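Local coordinates for protein glycosyl transferase (Staphylococcus aureus, PDB 5U02) that belongs to the glycosyl transferases and, in the part modelled, consists of a helical linker followed by all-beta C-terminal domains, probably of immunoglobulin-like (E-set) type, at residues 177-185 and 203-213. Sequence-based numbering, arbitrary orientation.
Sequences NKKHTMYVP and IKAYLPKEKIW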
ATOM      1  N   ASN A 177     -16.360   3.253 -21.138  1.00 30.33           N
ATOM      2  CA  ASN A 177     -17.751   2.944 -20.824  1.00 33.14           C
ATOM      3  C   ASN A 177     -17.996   2.777 -19.327  1.00 31.48           C
ATOM      4  O   ASN A 177     -19.056   2.274 -18.945  1.00 28.67           O
ATOM      5  CB  ASN A 177     -18.203   1.684 -21.573  1.00 31.82           C
ATOM      6  CG  ASN A 177     -17.434   0.432 -21.159  1.00 29.81           C
ATOM      7  OD1 ASN A 177     -16.673   0.431 -20.187  1.00 26.95           O
ATOM      8  ND2 ASN A 177     -17.639  -0.647 -21.902  1.00 24.77           N
ATOM      9  N   LYS A 178     -17.034   3.156 -18.484  1.00 29.10           N
ATOM     10  CA  LYS A 178     -17.121   3.085 -17.028  1.00 34.44           C
ATOM     11  C   LYS A 178     -17.317   1.665 -16.496  1.00 38.67           C
ATOM     12  O   LYS A 178     -17.514   1.489 -15.288  1.00 39.99           O
ATOM     13  CB  LYS A 178     -18.240   3.988 -16.484  1.00 34.80           C
ATOM     14  CG  LYS A 178     -18.337   5.349 -17.149  1.00 35.97           C
ATOM     15  CD  LYS A 178     -17.308   6.308 -16.587  1.00 34.83           C
ATOM     16  CE  LYS A 178     -16.969   7.403 -17.586  1.00 35.97           C
ATOM     17  NZ  LYS A 178     -15.828   8.230 -17.114  1.00 34.93           N
ATOM     18  N   LYS A 179     -17.253   0.638 -17.350  1.00 37.99           N
ATOM     19  CA  LYS A 179     -17.593  -0.708 -16.891  1.00 40.15           C
ATOM     20  C   LYS A 179     -16.456  -1.361 -16.116  1.00 40.96           C
ATOM     21  O   LYS A 179     -16.702  -2.088 -15.146  1.00 43.22           O
ATOM     22  CB  LYS A 179     -18.004  -1.590 -18.074  1.00 42.35           C
ATOM     23  CG  LYS A 179     -19.301  -1.158 -18.750  1.00 46.16           C
ATOM     24  CD  LYS A 179     -20.170  -2.353 -19.105  1.00 51.16           C
ATOM     25  CE  LYS A 179     -21.532  -1.917 -19.639  1.00 55.32           C
ATOM     26  NZ  LYS A 179     -21.446  -1.464 -21.055  1.00 55.71           N
ATOM     27  N   HIS A 180     -15.214  -1.127 -16.516  1.00 37.00           N
ATOM     28  CA  HIS A 180     -14.090  -1.810 -15.904  1.00 32.95           C
ATOM     29  C   HIS A 180     -13.076  -0.807 -15.371  1.00 35.27           C
ATOM     30  O   HIS A 180     -12.999   0.343 -15.820  1.00 36.13           O
ATOM     31  CB  HIS A 180     -13.432  -2.778 -16.886  1.00 29.42           C
ATOM     32  CG  HIS A 180     -14.377  -3.802 -17.438  1.00 30.00           C
ATOM     33  ND1 HIS A 180     -15.046  -3.632 -18.632  1.00 30.51           N
ATOM     34  CD2 HIS A 180     -14.781  -4.999 -16.945  1.00 29.02           C
ATOM     35  CE1 HIS A 180     -15.814  -4.685 -18.853  1.00 32.43           C
ATOM     36  NE2 HIS A 180     -15.673  -5.528 -17.844  1.00 34.35           N
ATOM     37  N   THR A 181     -12.287  -1.274 -14.408  1.00 37.81           N
ATOM     38  CA  THR A 181     -11.503  -0.386 -13.572  1.00 39.15           C
ATOM     39  C   THR A 181     -10.207  -1.088 -13.188  1.00 35.96           C
ATOM     40  O   THR A 181     -10.167  -2.314 -13.060  1.00 41.33           O
ATOM     41  CB  THR A 181     -12.342   0.025 -12.351  1.00 43.69           C
ATOM     42  OG1 THR A 181     -12.221   1.433 -12.114  1.00 50.76           O
ATOM     43  CG2 THR A 181     -11.949  -0.760 -11.110  1.00 43.66           C
ATOM     44  N   MET A 182      -9.140  -0.309 -13.052  1.00 27.92           N
ATOM     45  CA  MET A 182      -7.878  -0.805 -12.523  1.00 28.05           C
ATOM     46  C   MET A 182      -7.338   0.225 -11.549  1.00 23.82           C
ATOM     47  O   MET A 182      -7.407   1.427 -11.816  1.00 30.72           O
ATOM     48  CB  MET A 182      -6.838  -1.076 -13.624  1.00 29.69           C
ATOM     49  CG  MET A 182      -7.154  -2.262 -14.532  1.00 30.56           C
ATOM     50  SD  MET A 182      -5.752  -2.702 -15.587  1.00 27.94           S
ATOM     51  CE  MET A 182      -6.397  -2.297 -17.205  1.00 28.08           C
ATOM     52  N   TYR A 183      -6.819  -0.245 -10.418  1.00 21.80           N
ATOM     53  CA  TYR A 183      -6.231   0.616  -9.401  1.00 22.51           C
ATOM     54  C   TYR A 183      -4.796   0.181  -9.152  1.00 24.76           C
ATOM     55  O   TYR A 183      -4.542  -0.998  -8.884  1.00 30.31           O
ATOM     56  CB  TYR A 183      -7.034   0.571  -8.099  1.00 23.12           C
ATOM     57  CG  TYR A 183      -8.408   1.191  -8.208  1.00 30.76           C
ATOM     58  CD1 TYR A 183      -8.584   2.569  -8.108  1.00 32.21           C
ATOM     59  CD2 TYR A 183      -9.531   0.402  -8.412  1.00 31.55           C
ATOM     60  CE1 TYR A 183      -9.841   3.140  -8.207  1.00 33.30           C
ATOM     61  CE2 TYR A 183     -10.791   0.961  -8.509  1.00 31.69           C
ATOM     62  CZ  TYR A 183     -10.942   2.327  -8.411  1.00 37.97           C
ATOM     63  OH  TYR A 183     -12.201   2.876  -8.513  1.00 42.16           O
ATOM     64  N   VAL A 184      -3.872   1.127  -9.240  1.00 21.02           N
ATOM     65  CA  VAL A 184      -2.443   0.887  -9.060  1.00 23.39           C
ATOM     66  C   VAL A 184      -2.005   1.579  -7.775  1.00 26.54           C
ATOM     67  O   VAL A 184      -2.205   2.792  -7.633  1.00 27.44           O
ATOM     68  CB  VAL A 184      -1.626   1.395 -10.256  1.00 23.37           C
ATOM     69  CG1 VAL A 184      -0.165   1.022 -10.079  1.00 19.40           C
ATOM     70  CG2 VAL A 184      -2.179   0.839 -11.553  1.00 27.23           C
ATOM     71  N   PRO A 185      -1.408   0.864  -6.826  1.00 26.29           N
ATOM     72  CA  PRO A 185      -0.954   1.504  -5.586  1.00 24.43           C
ATOM     73  C   PRO A 185       0.213   2.452  -5.826  1.00 20.88           C
ATOM     74  O   PRO A 185       0.953   2.354  -6.806  1.00 22.26           O
ATOM     75  CB  PRO A 185      -0.523   0.323  -4.709  1.00 24.01           C
ATOM     76  CG  PRO A 185      -0.339  -0.821  -5.656  1.00 24.75           C
ATOM     77  CD  PRO A 185      -1.279  -0.599  -6.787  1.00 24.40           C
ATOM     78  N   ILE A 203      -1.065  -5.831 -15.312  1.00 23.76           N
ATOM     79  CA  ILE A 203      -2.290  -5.347 -15.942  1.00 24.42           C
ATOM     80  C   ILE A 203      -2.581  -6.023 -17.274  1.00 27.24           C
ATOM     81  O   ILE A 203      -3.628  -5.743 -17.877  1.00 28.25           O
ATOM     82  CB  ILE A 203      -2.261  -3.816 -16.120  1.00 24.03           C
ATOM     83  CG1 ILE A 203      -1.269  -3.406 -17.209  1.00 19.30           C
ATOM     84  CG2 ILE A 203      -1.902  -3.128 -14.813  1.00 27.61           C
ATOM     85  CD1 ILE A 203      -1.275  -1.908 -17.475  1.00 17.10           C
ATOM     86  N   LYS A 204      -1.699  -6.906 -17.751  1.00 29.53           N
ATOM     87  CA  LYS A 204      -1.915  -7.577 -19.033  1.00 32.42           C
ATOM     88  C   LYS A 204      -3.224  -8.357 -19.056  1.00 30.93           C
ATOM     89  O   LYS A 204      -3.924  -8.377 -20.075  1.00 30.61           O
ATOM     90  CB  LYS A 204      -0.753  -8.524 -19.335  1.00 34.13           C
ATOM     91  CG  LYS A 204       0.248  -7.993 -20.327  1.00 38.16           C
ATOM     92  CD  LYS A 204       0.910  -9.121 -21.110  1.00 41.23           C
ATOM     93  CE  LYS A 204       1.443 -10.216 -20.215  1.00 38.42           C
ATOM     94  NZ  LYS A 204       2.345 -11.126 -20.974  1.00 39.03           N
ATOM     95  N   ALA A 205      -3.560  -9.027 -17.955  1.00 31.50           N
ATOM     96  CA  ALA A 205      -4.745  -9.875 -17.942  1.00 36.45           C
ATOM     97  C   ALA A 205      -6.038  -9.072 -17.993  1.00 34.23           C
ATOM     98  O   ALA A 205      -7.063  -9.606 -18.426  1.00 35.38           O
ATOM     99  CB  ALA A 205      -4.739 -10.769 -16.700  1.00 36.88           C
ATOM    100  N   TYR A 206      -6.011  -7.807 -17.571  1.00 31.52           N
ATOM    101  CA  TYR A 206      -7.219  -6.998 -17.469  1.00 28.02           C
ATOM    102  C   TYR A 206      -7.408  -6.036 -18.636  1.00 28.46           C
ATOM    103  O   TYR A 206      -8.548  -5.660 -18.926  1.00 26.39           O
ATOM    104  CB  TYR A 206      -7.206  -6.214 -16.149  1.00 22.98           C
ATOM    105  CG  TYR A 206      -6.915  -7.089 -14.948  1.00 20.82           C
ATOM    106  CD1 TYR A 206      -7.752  -8.150 -14.623  1.00 26.59           C
ATOM    107  CD2 TYR A 206      -5.815  -6.854 -14.140  1.00 22.21           C
ATOM    108  CE1 TYR A 206      -7.496  -8.956 -13.528  1.00 29.05           C
ATOM    109  CE2 TYR A 206      -5.547  -7.655 -13.037  1.00 25.75           C
ATOM    110  CZ  TYR A 206      -6.392  -8.707 -12.740  1.00 27.04           C
ATOM    111  OH  TYR A 206      -6.141  -9.509 -11.652  1.00 27.61           O
ATOM    112  N   LEU A 207      -6.323  -5.652 -19.310  1.00 28.02           N
ATOM    113  CA  LEU A 207      -6.417  -4.730 -20.441  1.00 29.86           C
ATOM    114  C   LEU A 207      -7.328  -5.183 -21.580  1.00 28.53           C
ATOM    115  O   LEU A 207      -8.009  -4.317 -22.157  1.00 26.55           O
ATOM    116  CB  LEU A 207      -5.011  -4.457 -20.992  1.00 30.76           C
ATOM    117  CG  LEU A 207      -4.139  -3.433 -20.273  1.00 26.85           C
ATOM    118  CD1 LEU A 207      -2.708  -3.541 -20.772  1.00 25.21           C
ATOM    119  CD2 LEU A 207      -4.682  -2.041 -20.499  1.00 22.52           C
ATOM    120  N   PRO A 208      -7.369  -6.459 -21.988  1.00 29.97           N
ATOM    121  CA  PRO A 208      -8.173  -6.822 -23.172  1.00 32.65           C
ATOM    122  C   PRO A 208      -9.655  -6.535 -23.045  1.00 36.86           C
ATOM    123  O   PRO A 208     -10.357  -6.580 -24.064  1.00 42.09           O
ATOM    124  CB  PRO A 208      -7.937  -8.332 -23.317  1.00 33.13           C
ATOM    125  CG  PRO A 208      -6.719  -8.602 -22.580  1.00 30.54           C
ATOM    126  CD  PRO A 208      -6.629  -7.623 -21.470  1.00 28.54           C
ATOM    127  N   LYS A 209     -10.156  -6.259 -21.841  1.00 35.21           N
ATOM    128  CA  LYS A 209     -11.594  -6.098 -21.660  1.00 34.60           C
ATOM    129  C   LYS A 209     -12.131  -4.894 -22.415  1.00 31.95           C
ATOM    130  O   LYS A 209     -13.287  -4.905 -22.853  1.00 37.48           O
ATOM    131  CB  LYS A 209     -11.921  -5.971 -20.176  1.00 36.14           C
ATOM    132  CG  LYS A 209     -11.475  -7.155 -19.348  1.00 39.27           C
ATOM    133  CD  LYS A 209     -11.525  -6.818 -17.869  1.00 48.12           C
ATOM    134  CE  LYS A 209     -11.256  -8.045 -17.015  1.00 52.43           C
ATOM    135  NZ  LYS A 209     -11.392  -7.734 -15.572  1.00 51.78           N
ATOM    136  N   GLU A 210     -11.329  -3.842 -22.558  1.00 29.58           N
ATOM    137  CA  GLU A 210     -11.765  -2.631 -23.237  1.00 34.95           C
ATOM    138  C   GLU A 210     -10.589  -2.020 -23.984  1.00 32.89           C
ATOM    139  O   GLU A 210      -9.425  -2.298 -23.689  1.00 32.83           O
ATOM    140  CB  GLU A 210     -12.359  -1.603 -22.259  1.00 38.82           C
ATOM    141  CG  GLU A 210     -13.459  -2.137 -21.346  1.00 40.30           C
ATOM    142  CD  GLU A 210     -14.799  -2.241 -22.042  1.00 44.24           C
ATOM    143  OE1 GLU A 210     -15.038  -1.470 -22.999  1.00 48.61           O
ATOM    144  OE2 GLU A 210     -15.613  -3.094 -21.628  1.00 45.40           O
ATOM    145  N   LYS A 211     -10.909  -1.171 -24.957  1.00 36.68           N
ATOM    146  CA  LYS A 211      -9.862  -0.560 -25.768  1.00 36.90           C
ATOM    147  C   LYS A 211      -9.364   0.742 -25.157  1.00 29.57           C
ATOM    148  O   LYS A 211      -8.165   1.030 -25.209  1.00 27.13           O
ATOM    149  CB  LYS A 211     -10.367  -0.316 -27.192  1.00 43.71           C
ATOM    150  CG  LYS A 211     -10.820  -1.574 -27.923  1.00 53.31           C
ATOM    151  CD  LYS A 211     -10.217  -1.666 -29.318  1.00 57.97           C
ATOM    152  CE  LYS A 211     -10.983  -0.788 -30.290  1.00 63.31           C
ATOM    153  NZ  LYS A 211     -10.704  -1.122 -31.720  1.00 66.80           N
ATOM    154  N   ILE A 212     -10.262   1.537 -24.577  1.00 25.11           N
ATOM    155  CA  ILE A 212      -9.936   2.868 -24.079  1.00 26.10           C
ATOM    156  C   ILE A 212      -9.908   2.835 -22.557  1.00 25.98           C
ATOM    157  O   ILE A 212     -10.905   2.483 -21.914  1.00 24.70           O
ATOM    158  CB  ILE A 212     -10.940   3.917 -24.583  1.00 25.19           C
ATOM    159  CG1 ILE A 212     -10.952   3.952 -26.113  1.00 24.09           C
ATOM    160  CG2 ILE A 212     -10.591   5.283 -24.023  1.00 20.25           C
ATOM    161  CD1 ILE A 212     -12.076   4.811 -26.696  1.00 26.17           C
ATOM    162  N   TRP A 213      -8.769   3.222 -21.981  1.00 24.65           N
ATOM    163  CA  TRP A 213      -8.585   3.308 -20.537  1.00 23.90           C
ATOM    164  C   TRP A 213      -8.184   4.739 -20.202  1.00 24.86           C
ATOM    165  O   TRP A 213      -7.109   5.195 -20.603  1.00 20.51           O
ATOM    166  CB  TRP A 213      -7.528   2.312 -20.054  1.00 22.65           C
ATOM    167  CG  TRP A 213      -7.885   0.873 -20.308  1.00 25.88           C
ATOM    168  CD1 TRP A 213      -7.600   0.144 -21.428  1.00 23.34           C
ATOM    169  CD2 TRP A 213      -8.594  -0.010 -19.424  1.00 25.97           C
ATOM    170  NE1 TRP A 213      -8.088  -1.135 -21.295  1.00 26.99           N
ATOM    171  CE2 TRP A 213      -8.700  -1.254 -20.075  1.00 18.82           C
ATOM    172  CE3 TRP A 213      -9.146   0.132 -18.147  1.00 26.09           C
ATOM    173  CZ2 TRP A 213      -9.334  -2.349 -19.493  1.00 20.55           C
ATOM    174  CZ3 TRP A 213      -9.781  -0.960 -17.572  1.00 31.39           C
ATOM    175  CH2 TRP A 213      -9.867  -2.182 -18.244  1.00 19.64           C
TER
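With CG of Met182 turned away from its own carbonyl carbon (chi1 -69°) and the chain bent at the sulfur (chi3 -114°), the methyl CE sits over one face of the indole of Trp213. CE stands 3.5 Å from the centroid of the six-membered ring, almost on its normal, a CH-pi contact; the sulfur lies higher above the same face, a Met-aromatic contact at longer range. Behind the methyl, SD packs against CB of Ile203 at 3.7 Å and against CB of Tyr206, whose hydroxyl hydrogen-bonds to Glu154 of the second subunit, while CD2 of Leu207 closes on CE, also at 3.7 Å. The thioether is thus enclosed by apolar groups. Trp213 is itself fixed in rotation by NE1, which donates to Leu207 O at 3.3 Å, in the plane of that carbonyl, and weakly to Glu210 O; CB of Glu210 lies over the indole face opposite Met182.

Farther along, the imidazole of His180 receives CB of Lys209 over the centre of one face, and the extended lysine chain runs on past CD2 of His180. Glu210, bent at chi2 (-79°), brings OE2 to the ring's edge, 3.1 Å from ND1 of His180. Asn177 ND2 donates to Glu210 OE2 at 3.2 Å, reaching it from above the carboxylate plane. The amide is held from its other end too: Asn177 OD1 accepts from Lys179 N at 2.9 Å, an Asx turn, and hydrogen-bonds to Ser175 OG.

The turn 177-180 and the start of strand 181-190 therefore pack on the loop 203-211, which includes the 3-10 segment 207-209, and on Trp213 at the start of strand 212-221. Both strands flank strand 168-175 in the antiparallel sheet, and strand 245-249 meets Leu207.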